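Local atomic coordinates of Lin2118 protein (Listeria innocua, PDB entry 3OOU), a protein that is of unknown function but probably binds specific DNA sequences as a transcription regulator, of which this chain is the C-terminal helix-turn-helix domain. Residues 20-24 and 25-29; 34-37 and 38-42; 47-50 and 51-54; 84-87 and 88-92. All blocks are in the same frame, centred on the assembly; numbering follows the deposited sequence.

Interaction 1: 20-24 and 25-29; sequences EGMSL and KTLGN
A capping box built by Ser23 and Thr26 starts helix 24-31 of this AraC-type helix-turn-helix domain. The exchange is reciprocal. Thr26 donates its backbone N-H to Ser23 OG, N to OG 3.1 Å, and Ser23 returns the favour through its own backbone N to Thr26 OG1 at 2.9 Å; both bonds are close to straight. The two hydroxyls get there by the same turn: Ser23 OG (chi1 65°) and Thr26 OG1 (chi1 68°) each sit between their own backbone N and carbonyl carbon, so that each faces the other residue's main chain. The Thr26 methyl CG2 then lies against the serine, 3.6 Å from Ser23 OG. Regular helical bonding begins at once, Leu27 N reaching Ser23 O at 2.9 Å and Gly28 N reaching Leu24 O at 2.8 Å.

Just outside the polar cap, the residue before it and the residue after it meet as a hydrophobic staple. Selenomethionine Met22 and Leu27 both also pack on Phe50 of helix 50-68, and Leu24 turns to Leu38 of the following helix. The staple itself is carried by the methylene next to the selenium, with Met22 CG 4.0 Å from Leu27 CG.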
loop_
_atom_site.group_PDB
_atom_site.type_symbol
_atom_site.label_atom_id
_atom_site.label_comp_id
_atom_site.label_asym_id
_atom_site.label_seq_id
_atom_site.Cartn_x
_atom_site.Cartn_y
_atom_site.Cartn_z
ATOM N N GLU A 20 -1.415 -8.342 2.313
ATOM C CA GLU A 20 -2.020 -8.751 3.578
ATOM C C GLU A 20 -2.191 -7.567 4.512
ATOM O O GLU A 20 -1.671 -6.477 4.258
ATOM C CB GLU A 20 -1.261 -9.905 4.244
ATOM C CG GLU A 20 0.218 -9.698 4.426
ATOM C CD GLU A 20 0.911 -10.952 4.911
ATOM O OE1 GLU A 20 1.535 -11.653 4.086
ATOM O OE2 GLU A 20 0.813 -11.247 6.119
ATOM N N GLY A 21 -2.979 -7.770 5.567
ATOM C CA GLY A 21 -3.206 -6.732 6.558
ATOM C C GLY A 21 -1.865 -6.369 7.164
ATOM O O GLY A 21 -1.125 -7.238 7.639
HETATM N N MSE A 22 -1.546 -5.086 7.139
HETATM C CA MSE A 22 -0.251 -4.624 7.595
HETATM C C MSE A 22 -0.374 -3.239 8.183
HETATM O O MSE A 22 -1.049 -2.369 7.624
HETATM C CB MSE A 22 0.737 -4.589 6.421
HETATM C CG MSE A 22 2.177 -4.369 6.842
HETATM SE SE MSE A 22 3.319 -4.291 5.294
HETATM C CE MSE A 22 2.752 -5.867 4.405
ATOM N N SER A 23 0.294 -3.036 9.310
ATOM C CA SER A 23 0.365 -1.724 9.932
ATOM C C SER A 23 1.662 -1.642 10.714
ATOM O O SER A 23 2.376 -2.652 10.863
ATOM C CB SER A 23 -0.818 -1.526 10.888
ATOM O OG SER A 23 -0.736 -2.438 11.976
ATOM N N LEU A 24 1.963 -0.462 11.246
ATOM C CA LEU A 24 3.092 -0.342 12.166
ATOM C C LEU A 24 2.965 -1.305 13.343
ATOM O O LEU A 24 3.965 -1.859 13.794
ATOM C CB LEU A 24 3.267 1.095 12.654
ATOM C CG LEU A 24 3.759 2.079 11.590
ATOM C CD1 LEU A 24 3.712 3.485 12.149
ATOM C CD2 LEU A 24 5.169 1.718 11.145
ATOM N N LYS A 25 1.741 -1.519 13.826
ATOM C CA LYS A 25 1.521 -2.424 14.953
ATOM C C LYS A 25 1.807 -3.881 14.574
ATOM O O LYS A 25 2.474 -4.591 15.326
ATOM C CB LYS A 25 0.104 -2.274 15.521
ATOM C CG LYS A 25 -0.117 -0.973 16.267
ATOM C CD LYS A 25 -1.491 -0.968 16.930
ATOM C CE LYS A 25 -1.810 0.392 17.525
ATOM N NZ LYS A 25 -2.046 1.405 16.451
ATOM N N THR A 26 1.335 -4.328 13.411
ATOM C CA THR A 26 1.587 -5.723 13.018
ATOM C C THR A 26 3.075 -5.925 12.721
ATOM O O THR A 26 3.642 -6.950 13.089
ATOM C CB THR A 26 0.720 -6.215 11.819
ATOM O OG1 THR A 26 1.097 -5.532 10.615
ATOM C CG2 THR A 26 -0.772 -6.002 12.090
ATOM N N LEU A 27 3.703 -4.932 12.096
ATOM C CA LEU A 27 5.142 -4.994 11.816
ATOM C C LEU A 27 5.946 -5.001 13.101
ATOM O O LEU A 27 6.898 -5.763 13.230
ATOM C CB LEU A 27 5.583 -3.831 10.935
ATOM C CG LEU A 27 5.154 -3.931 9.478
ATOM C CD1 LEU A 27 5.273 -2.566 8.849
ATOM C CD2 LEU A 27 5.998 -4.944 8.712
ATOM N N GLY A 28 5.547 -4.170 14.057
ATOM C CA GLY A 28 6.222 -4.116 15.353
ATOM C C GLY A 28 6.161 -5.459 16.053
ATOM O O GLY A 28 7.143 -5.907 16.655
ATOM N N ASN A 29 5.004 -6.107 15.968
ATOM C CA ASN A 29 4.844 -7.426 16.564
ATOM C C ASN A 29 5.691 -8.470 15.838
ATOM O O ASN A 29 6.374 -9.264 16.487
ATOM C CB ASN A 29 3.365 -7.822 16.623
ATOM C CG ASN A 29 2.593 -7.044 17.688
ATOM O OD1 ASN A 29 3.163 -6.593 18.688
ATOM N ND2 ASN A 29 1.290 -6.896 17.482
#

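Interaction 2: 34-37 and 38-42; sequences NAVY and LGQLF
Tyr37 and Leu41, one helical turn apart, cross at a slant: the leucine passes over one face of the phenol ring, its CB 4.2 Å above the plane and displaced toward the rim. The far end of the ring meets the far end of the leucine branch, Leu41 CD2 standing 3.8 Å from Tyr37 OH and 4.0 Å from CE2. With CG opposite the backbone N in both residues (chi1 168° for Tyr37, 177° for Leu41), both side chains are sent the same way round, and the leucine comes to lie across the ring. Next to them Gln40 stretches, extended beyond CG, along the previous turn. Its CG sits 3.3 Å from Val36 O, its amide carbon CD touches Val36 CG1 at 3.8 Å, and its OE1 comes near Tyr37 CA.

All of this lies on helix 35-46 of the helix-turn-helix domain, a fold that in AraC-family proteins probably presents helices to DNA. The inner side of the helix belongs to the fold: Leu38 packs on Ile6 and Val10 of helix 6-17, and the ring of Phe42 meets Tyr53 edge to face. At the start of the helix Asn34 is the N-cap. Its OD1 accepts from Tyr37 N at 2.8 Å in the carbonyl plane, while its main-chain O takes Leu38 N at 2.9 Å.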
loop_
_atom_site.group_PDB
_atom_site.type_symbol
_atom_site.label_atom_id
_atom_site.label_comp_id
_atom_site.label_asym_id
_atom_site.label_seq_id
_atom_site.Cartn_x
_atom_site.Cartn_y
_atom_site.Cartn_z
ATOM N N ASN A 34 9.537 -1.764 18.869
ATOM C CA ASN A 34 8.558 -0.757 19.242
ATOM C C ASN A 34 7.929 -0.101 18.009
ATOM O O ASN A 34 8.638 0.412 17.144
ATOM C CB ASN A 34 9.237 0.283 20.140
ATOM C CG ASN A 34 8.295 1.372 20.592
ATOM O OD1 ASN A 34 8.128 2.381 19.906
ATOM N ND2 ASN A 34 7.687 1.191 21.767
ATOM N N ALA A 35 6.597 -0.137 17.936
ATOM C CA ALA A 35 5.869 0.352 16.755
ATOM C C ALA A 35 6.002 1.859 16.527
ATOM O O ALA A 35 6.147 2.298 15.387
ATOM C CB ALA A 35 4.403 -0.050 16.825
ATOM N N VAL A 36 5.954 2.645 17.602
ATOM C CA VAL A 36 6.184 4.093 17.496
ATOM C C VAL A 36 7.568 4.376 16.906
ATOM O O VAL A 36 7.701 5.173 15.972
ATOM C CB VAL A 36 6.001 4.814 18.858
ATOM C CG1 VAL A 36 6.494 6.268 18.786
ATOM C CG2 VAL A 36 4.550 4.769 19.277
ATOM N N TYR A 37 8.592 3.710 17.431
ATOM C CA TYR A 37 9.948 3.882 16.914
ATOM C C TYR A 37 10.027 3.495 15.441
ATOM O O TYR A 37 10.629 4.208 14.641
ATOM C CB TYR A 37 10.957 3.074 17.727
ATOM C CG TYR A 37 12.320 2.991 17.070
ATOM C CD1 TYR A 37 13.189 4.087 17.075
ATOM C CD2 TYR A 37 12.737 1.822 16.426
ATOM C CE1 TYR A 37 14.435 4.010 16.467
ATOM C CE2 TYR A 37 13.978 1.739 15.811
ATOM C CZ TYR A 37 14.823 2.832 15.839
ATOM O OH TYR A 37 16.051 2.738 15.233
ATOM N N LEU A 38 9.421 2.361 15.088
ATOM C CA LEU A 38 9.398 1.950 13.691
ATOM C C LEU A 38 8.812 3.050 12.793
ATOM O O LEU A 38 9.369 3.342 11.737
ATOM C CB LEU A 38 8.633 0.640 13.529
ATOM C CG LEU A 38 8.648 0.020 12.145
ATOM C CD1 LEU A 38 10.086 -0.290 11.713
ATOM C CD2 LEU A 38 7.781 -1.232 12.149
ATOM N N GLY A 39 7.704 3.659 13.219
ATOM C CA GLY A 39 7.096 4.746 12.451
ATOM C C GLY A 39 8.016 5.946 12.324
ATOM O O GLY A 39 8.117 6.558 11.255
ATOM N N GLN A 40 8.700 6.275 13.418
ATOM C CA GLN A 40 9.604 7.432 13.440
ATOM C C GLN A 40 10.820 7.221 12.560
ATOM O O GLN A 40 11.219 8.115 11.817
ATOM C CB GLN A 40 10.056 7.738 14.864
ATOM C CG GLN A 40 8.933 8.208 15.750
ATOM C CD GLN A 40 9.321 8.230 17.204
ATOM O OE1 GLN A 40 10.023 7.340 17.682
ATOM N NE2 GLN A 40 8.862 9.246 17.923
ATOM N N LEU A 41 11.406 6.032 12.657
ATOM C CA LEU A 41 12.549 5.661 11.839
ATOM C C LEU A 41 12.153 5.675 10.360
ATOM O O LEU A 41 12.909 6.160 9.508
ATOM C CB LEU A 41 13.073 4.283 12.260
ATOM C CG LEU A 41 14.236 3.702 11.456
ATOM C CD1 LEU A 41 15.507 4.535 11.626
ATOM C CD2 LEU A 41 14.469 2.255 11.859
ATOM N N PHE A 42 10.949 5.177 10.068
ATOM C CA PHE A 42 10.440 5.185 8.704
ATOM C C PHE A 42 10.281 6.612 8.176
ATOM O O PHE A 42 10.764 6.919 7.076
ATOM C CB PHE A 42 9.136 4.384 8.582
ATOM C CG PHE A 42 8.808 3.996 7.169
ATOM C CD1 PHE A 42 9.113 2.721 6.698
ATOM C CD2 PHE A 42 8.225 4.911 6.302
ATOM C CE1 PHE A 42 8.832 2.359 5.389
ATOM C CE2 PHE A 42 7.937 4.559 4.988
ATOM C CZ PHE A 42 8.236 3.280 4.531
#

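Interaction 3: 47-50 and 51-54; sequences GEHF and TDYL
Phe50 and Leu54 form the tight side of this contact, running alongside each other and pointing the same way. Leu54 CB lies over one face of the phenyl ring, and Leu54 CD2 touches Phe50 CZ at 3.9 Å. The phenylalanine CG stands opposite its backbone N (chi1 167°), which sends the ring inward against Ile14 and Leu24.

The other side is polar and more open. His49 and Asp52 also lie side by side, but the imidazole and carboxylate planes are almost perpendicular, and the contact is made by His49 CB with Asp52 OD2 at 3.5 Å. His49 is the N-cap residue, and water 1 links its backbone to the first turn: it accepts from His49 N at 2.9 Å and donates to Asp52 OD2 at 2.6 Å. Asp52 OD1 goes instead to Lys94 in a salt bridge. Glu48 OE2, bridged to Arg56, comes in the plane of the Tyr53 ring at its edge, 3.6 Å from CD1, the carboxylate turned 88° to the ring. Thus begins helix 50-68, probably the connecting helix between the two halves, as in other AraC-type domains.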
loop_
_atom_site.group_PDB
_atom_site.type_symbol
_atom_site.label_atom_id
_atom_site.label_comp_id
_atom_site.label_asym_id
_atom_site.label_seq_id
_atom_site.Cartn_x
_atom_site.Cartn_y
_atom_site.Cartn_z
ATOM N N GLY A 47 11.143 9.921 4.492
ATOM C CA GLY A 47 10.602 11.273 4.311
ATOM C C GLY A 47 9.087 11.376 4.261
ATOM O O GLY A 47 8.540 12.416 3.877
ATOM N N GLU A 48 8.408 10.301 4.645
ATOM C CA GLU A 48 6.945 10.258 4.657
ATOM C C GLU A 48 6.475 9.206 5.650
ATOM O O GLU A 48 7.263 8.364 6.085
ATOM C CB GLU A 48 6.403 9.929 3.260
ATOM C CG GLU A 48 6.802 8.548 2.760
ATOM C CD GLU A 48 6.290 8.233 1.374
ATOM O OE1 GLU A 48 5.215 8.747 0.980
ATOM O OE2 GLU A 48 6.965 7.447 0.678
ATOM N N HIS A 49 5.191 9.247 5.993
ATOM C CA HIS A 49 4.610 8.243 6.876
ATOM C C HIS A 49 4.618 6.873 6.223
ATOM O O HIS A 49 4.431 6.752 5.008
ATOM C CB HIS A 49 3.170 8.610 7.225
ATOM C CG HIS A 49 3.053 9.814 8.102
ATOM N ND1 HIS A 49 2.884 9.727 9.468
ATOM C CD2 HIS A 49 3.083 11.134 7.810
ATOM C CE1 HIS A 49 2.811 10.944 9.978
ATOM N NE2 HIS A 49 2.925 11.815 8.992
ATOM N N PHE A 50 4.814 5.849 7.048
ATOM C CA PHE A 50 4.701 4.467 6.619
ATOM C C PHE A 50 3.430 4.220 5.799
ATOM O O PHE A 50 3.480 3.590 4.738
ATOM C CB PHE A 50 4.744 3.521 7.835
ATOM C CG PHE A 50 4.331 2.117 7.515
ATOM C CD1 PHE A 50 5.241 1.217 6.964
ATOM C CD2 PHE A 50 3.018 1.699 7.738
ATOM C CE1 PHE A 50 4.855 -0.079 6.651
ATOM C CE2 PHE A 50 2.621 0.401 7.427
ATOM C CZ PHE A 50 3.539 -0.486 6.879
ATOM N N THR A 51 2.292 4.700 6.288
ATOM C CA THR A 51 1.035 4.422 5.587
ATOM C C THR A 51 0.985 5.067 4.205
ATOM O O THR A 51 0.393 4.500 3.288
ATOM C CB THR A 51 -0.222 4.793 6.410
ATOM O OG1 THR A 51 -0.251 6.199 6.650
ATOM C CG2 THR A 51 -0.249 4.030 7.730
ATOM N N ASP A 52 1.614 6.234 4.044
ATOM C CA ASP A 52 1.647 6.885 2.725
ATOM C C ASP A 52 2.520 6.110 1.729
ATOM O O ASP A 52 2.140 5.937 0.565
ATOM C CB ASP A 52 2.064 8.356 2.846
ATOM C CG ASP A 52 1.032 9.188 3.600
ATOM O OD1 ASP A 52 -0.172 9.071 3.286
ATOM O OD2 ASP A 52 1.422 9.953 4.509
ATOM N N TYR A 53 3.661 5.604 2.198
ATOM C CA TYR A 53 4.501 4.740 1.373
ATOM C C TYR A 53 3.742 3.471 0.980
ATOM O O TYR A 53 3.764 3.055 -0.181
ATOM C CB TYR A 53 5.785 4.357 2.114
ATOM C CG TYR A 53 6.679 3.413 1.336
ATOM C CD1 TYR A 53 7.732 3.903 0.560
ATOM C CD2 TYR A 53 6.476 2.030 1.374
ATOM C CE1 TYR A 53 8.553 3.043 -0.158
ATOM C CE2 TYR A 53 7.294 1.166 0.658
ATOM C CZ TYR A 53 8.328 1.682 -0.108
ATOM O OH TYR A 53 9.148 0.844 -0.823
ATOM N N LEU A 54 3.079 2.854 1.956
ATOM C CA LEU A 54 2.349 1.624 1.702
ATOM C C LEU A 54 1.187 1.831 0.727
ATOM O O LEU A 54 0.990 1.013 -0.181
ATOM C CB LEU A 54 1.877 0.986 3.014
ATOM C CG LEU A 54 1.149 -0.353 2.885
ATOM C CD1 LEU A 54 2.010 -1.427 2.203
ATOM C CD2 LEU A 54 0.696 -0.821 4.259
HETATM O O HOH W 1 3.601 11.373 4.802
#

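Interaction 4: 84-87 and 88-92; sequences DMAY and FYRQF
Tyr87 is met on two sides, over one face by Gln91 and at its edge by Arg90. Gln91 CG makes a CH-pi contact over the ring, 3.9 Å from the centroid and only 13° off the normal; Arg90 NH2 lies in the ring plane at the edge, 3.7 Å from CD1. The setting is helix 85-96 of the AraC-type helix-turn-helix domain. Bending at chi2 (-58°) carries the Gln91 amide out past the rim of the ring, with NE2 3.5 Å from Tyr87 CE1. The Arg90 guanidinium, for its part, places one face over Ala86 O and Tyr87 CA.

On the buried flank selenomethionine Met85 and Phe88 run side by side, a Met-aromatic contact in which Met85 CE touches Phe88 CD2 at 3.7 Å; both reach Ala77 of helix 73-79. Asp84 is the N-cap, and its OD1 takes Tyr87 N at 3.0 Å from above the carboxylate plane. The other oxygen reaches Arg90 through water 2, which donates to Asp84 OD2 at 2.7 Å and accepts from Arg90 NH2 at 2.9 Å.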
loop_
_atom_site.group_PDB
_atom_site.type_symbol
_atom_site.label_atom_id
_atom_site.label_comp_id
_atom_site.label_asym_id
_atom_site.label_seq_id
_atom_site.Cartn_x
_atom_site.Cartn_y
_atom_site.Cartn_z
ATOM N N ASP A 84 -11.217 -1.819 3.016
ATOM C CA ASP A 84 -12.101 -0.662 3.182
ATOM C C ASP A 84 -12.182 0.042 1.828
ATOM O O ASP A 84 -11.227 0.692 1.395
ATOM C CB ASP A 84 -11.528 0.255 4.277
ATOM C CG ASP A 84 -12.327 1.549 4.479
ATOM O OD1 ASP A 84 -13.098 1.972 3.590
ATOM O OD2 ASP A 84 -12.140 2.169 5.553
HETATM N N MSE A 85 -13.322 -0.109 1.158
HETATM C CA MSE A 85 -13.474 0.367 -0.212
HETATM C C MSE A 85 -13.528 1.895 -0.349
HETATM O O MSE A 85 -13.042 2.443 -1.339
HETATM C CB MSE A 85 -14.669 -0.306 -0.886
HETATM C CG MSE A 85 -14.444 -1.794 -1.146
HETATM SE SE MSE A 85 -12.795 -2.137 -2.132
HETATM C CE MSE A 85 -13.208 -1.131 -3.740
ATOM N N ALA A 86 -14.109 2.572 0.639
ATOM C CA ALA A 86 -14.097 4.034 0.658
ATOM C C ALA A 86 -12.658 4.533 0.768
ATOM O O ALA A 86 -12.262 5.478 0.077
ATOM C CB ALA A 86 -14.950 4.571 1.806
ATOM N N TYR A 87 -11.876 3.872 1.621
ATOM C CA TYR A 87 -10.465 4.203 1.806
ATOM C C TYR A 87 -9.662 3.932 0.533
ATOM O O TYR A 87 -8.890 4.787 0.101
ATOM C CB TYR A 87 -9.905 3.430 3.000
ATOM C CG TYR A 87 -8.482 3.754 3.389
ATOM C CD1 TYR A 87 -8.123 5.037 3.818
ATOM C CD2 TYR A 87 -7.498 2.764 3.366
ATOM C CE1 TYR A 87 -6.812 5.324 4.200
ATOM C CE2 TYR A 87 -6.187 3.041 3.745
ATOM C CZ TYR A 87 -5.853 4.322 4.156
ATOM O OH TYR A 87 -4.560 4.593 4.542
ATOM N N PHE A 88 -9.861 2.761 -0.079
ATOM C CA PHE A 88 -9.225 2.465 -1.366
ATOM C C PHE A 88 -9.521 3.560 -2.392
ATOM O O PHE A 88 -8.618 4.052 -3.073
ATOM C CB PHE A 88 -9.672 1.107 -1.917
ATOM C CG PHE A 88 -9.223 0.852 -3.333
ATOM C CD1 PHE A 88 -7.872 0.684 -3.626
ATOM C CD2 PHE A 88 -10.148 0.791 -4.375
ATOM C CE1 PHE A 88 -7.444 0.450 -4.933
ATOM C CE2 PHE A 88 -9.731 0.553 -5.694
ATOM C CZ PHE A 88 -8.375 0.384 -5.970
ATOM N N TYR A 89 -10.794 3.931 -2.488
ATOM C CA TYR A 89 -11.236 4.960 -3.419
ATOM C C TYR A 89 -10.465 6.271 -3.218
ATOM O O TYR A 89 -9.956 6.848 -4.184
ATOM C CB TYR A 89 -12.740 5.172 -3.264
ATOM C CG TYR A 89 -13.382 5.961 -4.372
ATOM C CD1 TYR A 89 -13.636 5.381 -5.618
ATOM C CD2 TYR A 89 -13.765 7.284 -4.167
ATOM C CE1 TYR A 89 -14.233 6.109 -6.639
ATOM C CE2 TYR A 89 -14.365 8.020 -5.180
ATOM C CZ TYR A 89 -14.593 7.429 -6.411
ATOM O OH TYR A 89 -15.197 8.165 -7.401
ATOM N N ARG A 90 -10.358 6.710 -1.966
ATOM C CA ARG A 90 -9.616 7.933 -1.627
ATOM C C ARG A 90 -8.139 7.808 -1.984
ATOM O O ARG A 90 -7.549 8.706 -2.596
ATOM C CB ARG A 90 -9.740 8.256 -0.136
ATOM C CG ARG A 90 -11.061 8.861 0.287
ATOM C CD ARG A 90 -10.999 9.421 1.708
ATOM N NE ARG A 90 -10.751 8.396 2.725
ATOM C CZ ARG A 90 -11.687 7.621 3.272
ATOM N NH1 ARG A 90 -12.960 7.730 2.905
ATOM N NH2 ARG A 90 -11.347 6.729 4.190
ATOM N N GLN A 91 -7.549 6.677 -1.611
ATOM C CA GLN A 91 -6.121 6.465 -1.801
ATOM C C GLN A 91 -5.706 6.335 -3.263
ATOM O O GLN A 91 -4.656 6.845 -3.658
ATOM C CB GLN A 91 -5.656 5.257 -0.981
ATOM C CG GLN A 91 -5.669 5.506 0.529
ATOM C CD GLN A 91 -4.805 6.687 0.938
ATOM O OE1 GLN A 91 -3.712 6.887 0.408
ATOM N NE2 GLN A 91 -5.300 7.479 1.882
ATOM N N PHE A 92 -6.532 5.664 -4.062
ATOM C CA PHE A 92 -6.264 5.533 -5.491
ATOM C C PHE A 92 -6.286 6.915 -6.151
ATOM O O PHE A 92 -5.396 7.245 -6.939
ATOM C CB PHE A 92 -7.274 4.598 -6.168
ATOM C CG PHE A 92 -6.856 4.150 -7.542
ATOM C CD1 PHE A 92 -6.210 2.934 -7.721
ATOM C CD2 PHE A 92 -7.098 4.950 -8.662
ATOM C CE1 PHE A 92 -5.815 2.513 -8.998
ATOM C CE2 PHE A 92 -6.696 4.536 -9.932
ATOM C CZ PHE A 92 -6.064 3.315 -10.100
HETATM O O HOH W 2 -12.969 4.763 5.523
#

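How the interactions relate
All four contacts lie at or close to helix starts and follow one another along the chain without overlap, on helices 24-31, 35-46, 50-68 and 85-96. Interactions 1, 2 and 3 form one cluster, their centres 11 to 13 Å apart and each touching the other two, largely through apolar side chains; Leu24, for one, also packs on Gly39. Interaction 4 belongs to the other half, its centre about 25 Å from that of interaction 2 and 16 Å from that of interaction 3, with no touch. Helix 50-68, begun at interaction 3, spans between the halves, consistent with the paired helix-turn-helix units by which AraC-type proteins bind DNA.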